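Local atomic coordinates of resiniferatoxin-binding, phosphotriesterase-related protein (Rhodobacter sphaeroides 2.4.1, PDB entry 3K2G), a protein that binds two zinc ions in a TIM-barrel active site and probably hydrolyses phosphoester-type substrates. Residues Arg15-Val19 against Asp20-Pro24; Gly228-Leu231 against Arg232-Val235; Met344-Asn347 against Pro348-Phe352. All blocks are in the same frame, centred on the assembly; numbering follows the deposited sequence.

In the fold
The three contacts follow one another along the chain, and each is local to its own element. Interaction 1 is the two-stranded hairpin 15-18/21-24 near the N-terminus; interaction 2 leads from helix 217-226 into strand 234-236 of the barrel; interaction 3 is the end of helix 337-352. The centre of interaction 3 lies about 14 Å from the centre of each of the other two, whereas interactions 1 and 2 do not touch, their centres being about 20 Å and their nearest atoms about 10 Å apart. Phe352 CB packs on Ile16 CD1 at 3.5 Å, and Val351 O lies 2.8 Å from His233 ND1, a probable hydrogen bond. The end of helix 337-352 thus joins the N-terminal hairpin to the barrel wall.

Interaction 1: residues Arg15-Val19 against Asp20-Pro24; sequences RIMTV and DGPIP
Gly21 O is gripped twice by Thr18, through its backbone N at 2.9 Å and through its hydroxyl OG1 at 2.7 Å, in a tight antiparallel beta hairpin closed by a type I turn from Thr18 to Gly21. The hydroxyl meets the carbonyl in its plane, on a lone pair, whereas the amide comes from above that plane. With chi1 at 71°, OG1 sits between the backbone N and the carbonyl carbon, and from there it also accepts the N-H of Asp20 at 3.2 Å. One hydroxyl therefore ties the second strand to the middle of the turn. Gly21 has a positive phi of 110°, a conformation that suits glycine.

Further from the turn, Ile16 and Ile23 form a hydrogen-bonded pair, with Ile16 N giving to Ile23 O at 2.8 Å. On the face carrying these two isoleucines, the Thr18 and Ile23 side chains cross at about a right angle. Ile16 and Val19 pack on strand 128-131, while Ser122 of helix 115-125 bonds Asp20 OD2, so the hairpin lies against strand 128-131 and is tied to helix 115-125 at its turn.

On the other face the selenomethionine Met17 runs beside Pro22, pointing the same way. Its chain bends at chi2 and chi3, and SE lies 3.9 Å from Pro22 CG.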
ATOM      1  N   ARG B  15     -31.417 -17.927 -25.325  1.00 19.37           N
ATOM      2  CA  ARG B  15     -30.815 -19.164 -25.812  1.00 20.00           C
ATOM      3  C   ARG B  15     -29.326 -18.935 -26.085  1.00 18.77           C
ATOM      4  O   ARG B  15     -28.871 -17.795 -26.131  1.00 16.97           O
ATOM      5  CB  ARG B  15     -31.516 -19.621 -27.096  1.00 21.41           C
ATOM      6  CG  ARG B  15     -33.012 -19.891 -26.933  1.00 24.88           C
ATOM      7  CD  ARG B  15     -33.631 -20.397 -28.238  1.00 27.20           C
ATOM      8  NE  ARG B  15     -33.703 -19.358 -29.263  1.00 30.04           N
ATOM      9  CZ  ARG B  15     -34.638 -18.408 -29.306  1.00 33.60           C
ATOM     10  NH1 ARG B  15     -35.588 -18.365 -28.380  1.00 32.92           N
ATOM     11  NH2 ARG B  15     -34.623 -17.500 -30.275  1.00 31.79           N
ATOM     12  N   ILE B  16     -28.579 -20.022 -26.259  1.00 18.45           N
ATOM     13  CA  ILE B  16     -27.146 -19.941 -26.537  1.00 18.31           C
ATOM     14  C   ILE B  16     -26.788 -20.907 -27.654  1.00 19.03           C
ATOM     15  O   ILE B  16     -27.197 -22.065 -27.641  1.00 17.57           O
ATOM     16  CB  ILE B  16     -26.319 -20.271 -25.280  1.00 17.45           C
ATOM     17  CG1 ILE B  16     -26.661 -19.262 -24.180  1.00 17.45           C
ATOM     18  CG2 ILE B  16     -24.814 -20.233 -25.601  1.00 17.66           C
ATOM     19  CD1 ILE B  16     -26.061 -19.584 -22.833  1.00 15.94           C
HETATM   20  N   MSE B  17     -26.028 -20.423 -28.628  1.00 19.37           N
HETATM   21  CA  MSE B  17     -25.642 -21.249 -29.762  1.00 20.88           C
HETATM   22  C   MSE B  17     -24.391 -22.091 -29.541  1.00 20.55           C
HETATM   23  O   MSE B  17     -23.291 -21.554 -29.460  1.00 19.38           O
HETATM   24  CB  MSE B  17     -25.423 -20.375 -30.993  1.00 22.65           C
HETATM   25  CG  MSE B  17     -25.105 -21.170 -32.261  1.00 24.89           C
HETATM   26 SE   MSE B  17     -26.559 -22.315 -32.889  1.00 27.59          SE
HETATM   27  CE  MSE B  17     -27.620 -20.912 -33.761  1.00 25.80           C
ATOM     28  N   THR B  18     -24.563 -23.405 -29.454  1.00 20.66           N
ATOM     29  CA  THR B  18     -23.429 -24.310 -29.286  1.00 21.33           C
ATOM     30  C   THR B  18     -23.176 -24.965 -30.644  1.00 21.28           C
ATOM     31  O   THR B  18     -23.983 -24.820 -31.567  1.00 20.08           O
ATOM     32  CB  THR B  18     -23.715 -25.429 -28.267  1.00 23.60           C
ATOM     33  OG1 THR B  18     -24.653 -26.356 -28.822  1.00 22.69           O
ATOM     34  CG2 THR B  18     -24.278 -24.856 -26.987  1.00 22.83           C
ATOM     35  N   VAL B  19     -22.065 -25.686 -30.764  1.00 20.65           N
ATOM     36  CA  VAL B  19     -21.722 -26.354 -32.016  1.00 21.27           C
ATOM     37  C   VAL B  19     -22.762 -27.395 -32.414  1.00 21.47           C
ATOM     38  O   VAL B  19     -22.785 -27.854 -33.554  1.00 22.55           O
ATOM     39  CB  VAL B  19     -20.361 -27.059 -31.921  1.00 20.77           C
ATOM     40  CG1 VAL B  19     -19.263 -26.030 -31.720  1.00 20.78           C
ATOM     41  CG2 VAL B  19     -20.384 -28.065 -30.779  1.00 21.41           C
ATOM     42  N   ASP B  20     -23.608 -27.780 -31.467  1.00 23.45           N
ATOM     43  CA  ASP B  20     -24.646 -28.760 -31.744  1.00 26.30           C
ATOM     44  C   ASP B  20     -26.017 -28.097 -31.795  1.00 27.19           C
ATOM     45  O   ASP B  20     -27.041 -28.772 -31.735  1.00 27.15           O
ATOM     46  CB  ASP B  20     -24.648 -29.861 -30.684  1.00 25.84           C
ATOM     47  CG  ASP B  20     -23.324 -30.599 -30.608  1.00 28.75           C
ATOM     48  OD1 ASP B  20     -22.812 -31.031 -31.670  1.00 25.61           O
ATOM     49  OD2 ASP B  20     -22.800 -30.748 -29.486  1.00 28.45           O
ATOM     50  N   GLY B  21     -26.033 -26.774 -31.900  1.00 26.54           N
ATOM     51  CA  GLY B  21     -27.300 -26.075 -31.969  1.00 27.13           C
ATOM     52  C   GLY B  21     -27.635 -25.261 -30.733  1.00 26.11           C
ATOM     53  O   GLY B  21     -26.850 -25.197 -29.788  1.00 24.82           O
ATOM     54  N   PRO B  22     -28.816 -24.624 -30.719  1.00 25.98           N
ATOM     55  CA  PRO B  22     -29.275 -23.800 -29.603  1.00 24.23           C
ATOM     56  C   PRO B  22     -29.662 -24.582 -28.361  1.00 24.37           C
ATOM     57  O   PRO B  22     -30.151 -25.708 -28.439  1.00 23.80           O
ATOM     58  CB  PRO B  22     -30.484 -23.068 -30.186  1.00 24.45           C
ATOM     59  CG  PRO B  22     -30.226 -23.075 -31.655  1.00 26.39           C
ATOM     60  CD  PRO B  22     -29.719 -24.465 -31.869  1.00 24.93           C
ATOM     61  N   ILE B  23     -29.446 -23.953 -27.212  1.00 23.54           N
ATOM     62  CA  ILE B  23     -29.795 -24.523 -25.921  1.00 23.44           C
ATOM     63  C   ILE B  23     -30.304 -23.376 -25.050  1.00 22.26           C
ATOM     64  O   ILE B  23     -29.916 -22.228 -25.245  1.00 20.12           O
ATOM     65  CB  ILE B  23     -28.568 -25.144 -25.211  1.00 24.39           C
ATOM     66  CG1 ILE B  23     -27.505 -24.068 -24.975  1.00 24.55           C
ATOM     67  CG2 ILE B  23     -28.010 -26.289 -26.036  1.00 23.46           C
ATOM     68  CD1 ILE B  23     -26.383 -24.494 -24.040  1.00 26.26           C
ATOM     69  N   PRO B  24     -31.220 -23.658 -24.113  1.00 23.50           N
ATOM     70  CA  PRO B  24     -31.685 -22.548 -23.272  1.00 23.39           C
ATOM     71  C   PRO B  24     -30.506 -22.083 -22.412  1.00 24.41           C
ATOM     72  O   PRO B  24     -29.692 -22.908 -21.986  1.00 23.62           O
ATOM     73  CB  PRO B  24     -32.813 -23.178 -22.453  1.00 24.21           C
ATOM     74  CG  PRO B  24     -32.497 -24.661 -22.479  1.00 23.70           C
ATOM     75  CD  PRO B  24     -32.015 -24.876 -23.880  1.00 23.44           C
TER

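Interaction 2: residues Gly228-Leu231 against Arg232-Val235; sequences GADL and RHTV
Asp230 lies alongside His233, both side chains pointing the same way, with the carboxylate placed at the edge of the imidazole. OD2 comes 3.5 Å from His233 CD2, near the ring plane, and the two flat groups stand almost perpendicular, 84° apart. This is an edge contact with a ring carbon; the polar partner of the imidazole is the backbone O of Val351, bonded to ND1. If the ring were protonated, the nearby carboxylate would be expected to favour its charge.

The other carboxylate oxygen reaches forward along the chain. With CG anti to the backbone N (chi1 -160°), OD1 accepts the N-H of Arg232 at 3.0 Å, two residues on, as in an Asx turn. The amide meets OD1 from above the carboxylate plane, and the bond is bent, with 136° at the hydrogen. Arg232 CB is pressed close to the same oxygen, but its guanidinium runs away from Asp230, and the two charged groups do not meet.

The carbonyl of Asp230 is gripped by two donors from opposite faces of its plane. His233 N reaches Asp230 O at 3.0 Å, and the Thr234 hydroxyl OG1 reaches the same oxygen, also at 3.0 Å. One residue further on, Thr234 N gives to Leu231 O at 3.1 Å; these two successive backbone bonds, each spanning three residues, wind Leu231 and Arg232 into a short 3-10 turn.

Leu231 and Thr234 both rest on Val224 of helix 217-226, while Gln199 bonds Asp230 N. The helix itself has ended in a Schellman motif at Gly228, whose phi is positive. Together these features make an alpha-to-beta connection of a TIM barrel, delivering the chain into parallel strand 234-236 between strands 206-208 and 258-261.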
ATOM      1  N   GLY B 228     -20.889   1.329 -31.459  1.00 22.48           N
ATOM      2  CA  GLY B 228     -22.250   1.000 -31.066  1.00 22.19           C
ATOM      3  C   GLY B 228     -22.446  -0.362 -30.431  1.00 21.58           C
ATOM      4  O   GLY B 228     -23.583  -0.804 -30.241  1.00 20.62           O
ATOM      5  N   ALA B 229     -21.355  -1.040 -30.093  1.00 19.68           N
ATOM      6  CA  ALA B 229     -21.467  -2.358 -29.481  1.00 18.95           C
ATOM      7  C   ALA B 229     -21.837  -2.270 -27.999  1.00 18.69           C
ATOM      8  O   ALA B 229     -21.655  -1.235 -27.357  1.00 18.42           O
ATOM      9  CB  ALA B 229     -20.179  -3.129 -29.664  1.00 18.66           C
ATOM     10  N   ASP B 230     -22.345  -3.380 -27.472  1.00 17.45           N
ATOM     11  CA  ASP B 230     -22.806  -3.491 -26.092  1.00 17.05           C
ATOM     12  C   ASP B 230     -21.702  -3.856 -25.089  1.00 17.20           C
ATOM     13  O   ASP B 230     -21.322  -5.020 -24.973  1.00 16.35           O
ATOM     14  CB  ASP B 230     -23.906  -4.556 -26.042  1.00 17.48           C
ATOM     15  CG  ASP B 230     -24.782  -4.442 -24.814  1.00 19.61           C
ATOM     16  OD1 ASP B 230     -24.339  -3.848 -23.807  1.00 16.92           O
ATOM     17  OD2 ASP B 230     -25.915  -4.967 -24.860  1.00 18.69           O
ATOM     18  N   LEU B 231     -21.203  -2.871 -24.349  1.00 15.69           N
ATOM     19  CA  LEU B 231     -20.146  -3.137 -23.374  1.00 16.78           C
ATOM     20  C   LEU B 231     -20.576  -4.167 -22.334  1.00 15.75           C
ATOM     21  O   LEU B 231     -19.750  -4.901 -21.806  1.00 13.90           O
ATOM     22  CB  LEU B 231     -19.732  -1.844 -22.666  1.00 17.43           C
ATOM     23  CG  LEU B 231     -19.213  -0.700 -23.542  1.00 22.28           C
ATOM     24  CD1 LEU B 231     -18.741   0.443 -22.658  1.00 22.53           C
ATOM     25  CD2 LEU B 231     -18.069  -1.193 -24.421  1.00 22.87           C
ATOM     26  N   ARG B 232     -21.873  -4.222 -22.055  1.00 15.62           N
ATOM     27  CA  ARG B 232     -22.428  -5.144 -21.064  1.00 17.23           C
ATOM     28  C   ARG B 232     -22.255  -6.621 -21.446  1.00 16.06           C
ATOM     29  O   ARG B 232     -22.374  -7.507 -20.601  1.00 15.67           O
ATOM     30  CB  ARG B 232     -23.911  -4.831 -20.856  1.00 22.05           C
ATOM     31  CG  ARG B 232     -24.419  -5.128 -19.461  1.00 30.24           C
ATOM     32  CD  ARG B 232     -23.945  -4.087 -18.463  1.00 32.08           C
ATOM     33  NE  ARG B 232     -24.020  -4.607 -17.103  1.00 34.00           N
ATOM     34  CZ  ARG B 232     -23.595  -3.953 -16.029  1.00 33.89           C
ATOM     35  NH1 ARG B 232     -23.067  -2.742 -16.155  1.00 34.90           N
ATOM     36  NH2 ARG B 232     -23.681  -4.523 -14.834  1.00 34.78           N
ATOM     37  N   HIS B 233     -21.983  -6.886 -22.719  1.00 13.77           N
ATOM     38  CA  HIS B 233     -21.777  -8.254 -23.173  1.00 15.08           C
ATOM     39  C   HIS B 233     -20.443  -8.367 -23.909  1.00 14.98           C
ATOM     40  O   HIS B 233     -20.289  -9.139 -24.865  1.00 13.50           O
ATOM     41  CB  HIS B 233     -22.958  -8.694 -24.040  1.00 14.95           C
ATOM     42  CG  HIS B 233     -24.237  -8.805 -23.271  1.00 15.64           C
ATOM     43  ND1 HIS B 233     -24.536  -9.892 -22.480  1.00 15.93           N
ATOM     44  CD2 HIS B 233     -25.243  -7.915 -23.082  1.00 17.88           C
ATOM     45  CE1 HIS B 233     -25.666  -9.668 -21.833  1.00 19.00           C
ATOM     46  NE2 HIS B 233     -26.116  -8.474 -22.180  1.00 15.06           N
ATOM     47  N   THR B 234     -19.490  -7.560 -23.446  1.00 15.35           N
ATOM     48  CA  THR B 234     -18.128  -7.543 -23.967  1.00 13.89           C
ATOM     49  C   THR B 234     -17.250  -8.118 -22.855  1.00 14.65           C
ATOM     50  O   THR B 234     -17.336  -7.683 -21.711  1.00 13.05           O
ATOM     51  CB  THR B 234     -17.650  -6.109 -24.281  1.00 15.10           C
ATOM     52  OG1 THR B 234     -18.430  -5.572 -25.355  1.00 14.99           O
ATOM     53  CG2 THR B 234     -16.174  -6.110 -24.677  1.00 12.70           C
ATOM     54  N   VAL B 235     -16.419  -9.093 -23.198  1.00 12.47           N
ATOM     55  CA  VAL B 235     -15.541  -9.746 -22.236  1.00 12.88           C
ATOM     56  C   VAL B 235     -14.088  -9.367 -22.499  1.00 12.19           C
ATOM     57  O   VAL B 235     -13.589  -9.552 -23.612  1.00 10.43           O
ATOM     58  CB  VAL B 235     -15.655 -11.288 -22.332  1.00 14.53           C
ATOM     59  CG1 VAL B 235     -14.685 -11.940 -21.356  1.00 14.52           C
ATOM     60  CG2 VAL B 235     -17.092 -11.731 -22.032  1.00 16.90           C
TER

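Interaction 3: residues Met344-Asn347 against Pro348-Phe352; sequences MVTN and PRRVF
Pro348 CD lies 3.3 Å from Val345 O, at the kink in the last turns of helix 337-352, a helix of the TIM-barrel shell. The proline nitrogen has no hydrogen to give to the turn before, and just ahead of it the helix widens into a pi-type turn over 344-346. The pyrrolidine ring fits as a knob among Met344, Val345, Thr346 and Asn347, with CG resting 3.6 Å from Met344 O.

Backbone bonds resume directly after the ring. Arg349 N gives to Val345 O, Arg350 N to Thr346 O at 2.8 Å, and Val351 N to Asn347 O at 3.0 Å, each four residues back, so the helix carries on in alpha form beyond the proline.

A methyl group covers the flat face of a charged one. Thr346 CG2, anti to the backbone N, lies over one face of the Arg350 guanidinium near the rim, a tight contact 3.1 Å from Arg350 NH1. The two side chains lie alongside and point the same way.

The polar side-chain contact joins Asn347 to the same guanidinium. The Asn347 amide uses both ends: ND2 bonds the backbone O of Leu296 and Ile299, fixing its rotation and fastening the helix at the start of strand 299-301, while OD1 is left to face Arg350. On the arginine, NH2 bonds Glu357 O and NE is also hydrogen-bonded outside 344-352, so the guanidinium is held at several points with the methyl over one face. The extended Arg350 chain and a twist about its last torsion (chi4 112°) place NH1 2.8 Å from Asn347 OD1. The donor lies almost in line with the amide C=O, the amide and guanidinium planes are 56° apart, and the hydrogen bond is bent, with 139° at the hydrogen.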
HETATM    1  N   MSE B 344     -19.127 -19.330 -11.534  1.00 15.06           N
HETATM    2  CA  MSE B 344     -19.116 -20.428 -12.504  1.00 15.83           C
HETATM    3  C   MSE B 344     -20.395 -20.720 -13.270  1.00 16.17           C
HETATM    4  O   MSE B 344     -20.370 -21.473 -14.247  1.00 15.28           O
HETATM    5  CB  MSE B 344     -18.680 -21.723 -11.817  1.00 18.51           C
HETATM    6  CG  MSE B 344     -17.313 -21.637 -11.154  1.00 21.33           C
HETATM    7 SE   MSE B 344     -15.890 -21.027 -12.331  1.00 26.11          SE
HETATM    8  CE  MSE B 344     -15.832 -22.589 -13.479  1.00 20.90           C
ATOM      9  N   VAL B 345     -21.517 -20.150 -12.833  1.00 15.94           N
ATOM     10  CA  VAL B 345     -22.786 -20.413 -13.502  1.00 16.67           C
ATOM     11  C   VAL B 345     -23.528 -19.143 -13.880  1.00 16.57           C
ATOM     12  O   VAL B 345     -23.770 -18.880 -15.059  1.00 16.06           O
ATOM     13  CB  VAL B 345     -23.731 -21.269 -12.609  1.00 17.67           C
ATOM     14  CG1 VAL B 345     -25.062 -21.490 -13.322  1.00 19.27           C
ATOM     15  CG2 VAL B 345     -23.087 -22.608 -12.280  1.00 18.46           C
ATOM     16  N   THR B 346     -23.879 -18.350 -12.876  1.00 17.74           N
ATOM     17  CA  THR B 346     -24.628 -17.126 -13.121  1.00 17.10           C
ATOM     18  C   THR B 346     -23.916 -16.137 -14.044  1.00 17.09           C
ATOM     19  O   THR B 346     -24.512 -15.656 -15.008  1.00 14.53           O
ATOM     20  CB  THR B 346     -24.990 -16.417 -11.798  1.00 20.40           C
ATOM     21  OG1 THR B 346     -25.461 -17.386 -10.849  1.00 20.01           O
ATOM     22  CG2 THR B 346     -26.102 -15.398 -12.036  1.00 18.66           C
ATOM     23  N   ASN B 347     -22.649 -15.836 -13.776  1.00 15.06           N
ATOM     24  CA  ASN B 347     -21.948 -14.887 -14.628  1.00 15.13           C
ATOM     25  C   ASN B 347     -21.801 -15.381 -16.063  1.00 15.38           C
ATOM     26  O   ASN B 347     -22.030 -14.620 -16.998  1.00 13.37           O
ATOM     27  CB  ASN B 347     -20.595 -14.511 -14.027  1.00 14.54           C
ATOM     28  CG  ASN B 347     -20.741 -13.592 -12.823  1.00 17.63           C
ATOM     29  OD1 ASN B 347     -21.847 -13.154 -12.499  1.00 13.50           O
ATOM     30  ND2 ASN B 347     -19.631 -13.291 -12.166  1.00 11.14           N
ATOM     31  N   PRO B 348     -21.404 -16.650 -16.259  1.00 14.78           N
ATOM     32  CA  PRO B 348     -21.282 -17.126 -17.642  1.00 15.72           C
ATOM     33  C   PRO B 348     -22.617 -16.955 -18.378  1.00 16.26           C
ATOM     34  O   PRO B 348     -22.656 -16.542 -19.539  1.00 13.72           O
ATOM     35  CB  PRO B 348     -20.902 -18.587 -17.460  1.00 16.31           C
ATOM     36  CG  PRO B 348     -19.981 -18.516 -16.266  1.00 16.34           C
ATOM     37  CD  PRO B 348     -20.767 -17.597 -15.323  1.00 16.53           C
ATOM     38  N   ARG B 349     -23.710 -17.280 -17.695  1.00 16.60           N
ATOM     39  CA  ARG B 349     -25.042 -17.135 -18.283  1.00 17.12           C
ATOM     40  C   ARG B 349     -25.280 -15.655 -18.601  1.00 17.63           C
ATOM     41  O   ARG B 349     -25.819 -15.314 -19.658  1.00 18.10           O
ATOM     42  CB  ARG B 349     -26.115 -17.644 -17.316  1.00 17.22           C
ATOM     43  CG  ARG B 349     -27.510 -17.765 -17.931  1.00 18.68           C
ATOM     44  CD  ARG B 349     -28.519 -18.267 -16.918  1.00 20.75           C
ATOM     45  NE  ARG B 349     -29.861 -18.386 -17.484  1.00 22.29           N
ATOM     46  CZ  ARG B 349     -30.941 -18.728 -16.785  1.00 25.51           C
ATOM     47  NH1 ARG B 349     -30.842 -18.986 -15.487  1.00 23.13           N
ATOM     48  NH2 ARG B 349     -32.122 -18.809 -17.381  1.00 25.20           N
ATOM     49  N   ARG B 350     -24.872 -14.779 -17.683  1.00 17.55           N
ATOM     50  CA  ARG B 350     -25.033 -13.340 -17.884  1.00 17.16           C
ATOM     51  C   ARG B 350     -24.336 -12.884 -19.163  1.00 16.62           C
ATOM     52  O   ARG B 350     -24.786 -11.957 -19.827  1.00 14.03           O
ATOM     53  CB  ARG B 350     -24.459 -12.553 -16.698  1.00 17.55           C
ATOM     54  CG  ARG B 350     -25.292 -12.628 -15.428  1.00 20.24           C
ATOM     55  CD  ARG B 350     -24.695 -11.752 -14.335  1.00 21.14           C
ATOM     56  NE  ARG B 350     -25.648 -11.505 -13.256  1.00 21.37           N
ATOM     57  CZ  ARG B 350     -25.533 -11.985 -12.021  1.00 24.91           C
ATOM     58  NH1 ARG B 350     -24.498 -12.749 -11.695  1.00 20.46           N
ATOM     59  NH2 ARG B 350     -26.455 -11.693 -11.108  1.00 25.41           N
ATOM     60  N   VAL B 351     -23.222 -13.523 -19.498  1.00 15.96           N
ATOM     61  CA  VAL B 351     -22.505 -13.150 -20.707  1.00 14.60           C
ATOM     62  C   VAL B 351     -23.388 -13.324 -21.942  1.00 15.77           C
ATOM     63  O   VAL B 351     -23.397 -12.477 -22.838  1.00 12.98           O
ATOM     64  CB  VAL B 351     -21.231 -14.012 -20.897  1.00 16.97           C
ATOM     65  CG1 VAL B 351     -20.582 -13.697 -22.247  1.00 14.55           C
ATOM     66  CG2 VAL B 351     -20.254 -13.748 -19.751  1.00 16.30           C
ATOM     67  N   PHE B 352     -24.138 -14.420 -21.962  1.00 14.24           N
ATOM     68  CA  PHE B 352     -24.995 -14.766 -23.087  1.00 16.98           C
ATOM     69  C   PHE B 352     -26.455 -14.349 -22.957  1.00 16.71           C
ATOM     70  O   PHE B 352     -27.193 -14.381 -23.938  1.00 15.98           O
ATOM     71  CB  PHE B 352     -24.961 -16.277 -23.296  1.00 17.34           C
ATOM     72  CG  PHE B 352     -23.607 -16.811 -23.649  1.00 17.26           C
ATOM     73  CD1 PHE B 352     -23.166 -16.791 -24.969  1.00 17.20           C
ATOM     74  CD2 PHE B 352     -22.785 -17.365 -22.672  1.00 17.42           C
ATOM     75  CE1 PHE B 352     -21.923 -17.313 -25.316  1.00 18.04           C
ATOM     76  CE2 PHE B 352     -21.535 -17.892 -23.005  1.00 18.97           C
ATOM     77  CZ  PHE B 352     -21.104 -17.869 -24.333  1.00 17.30           C
TER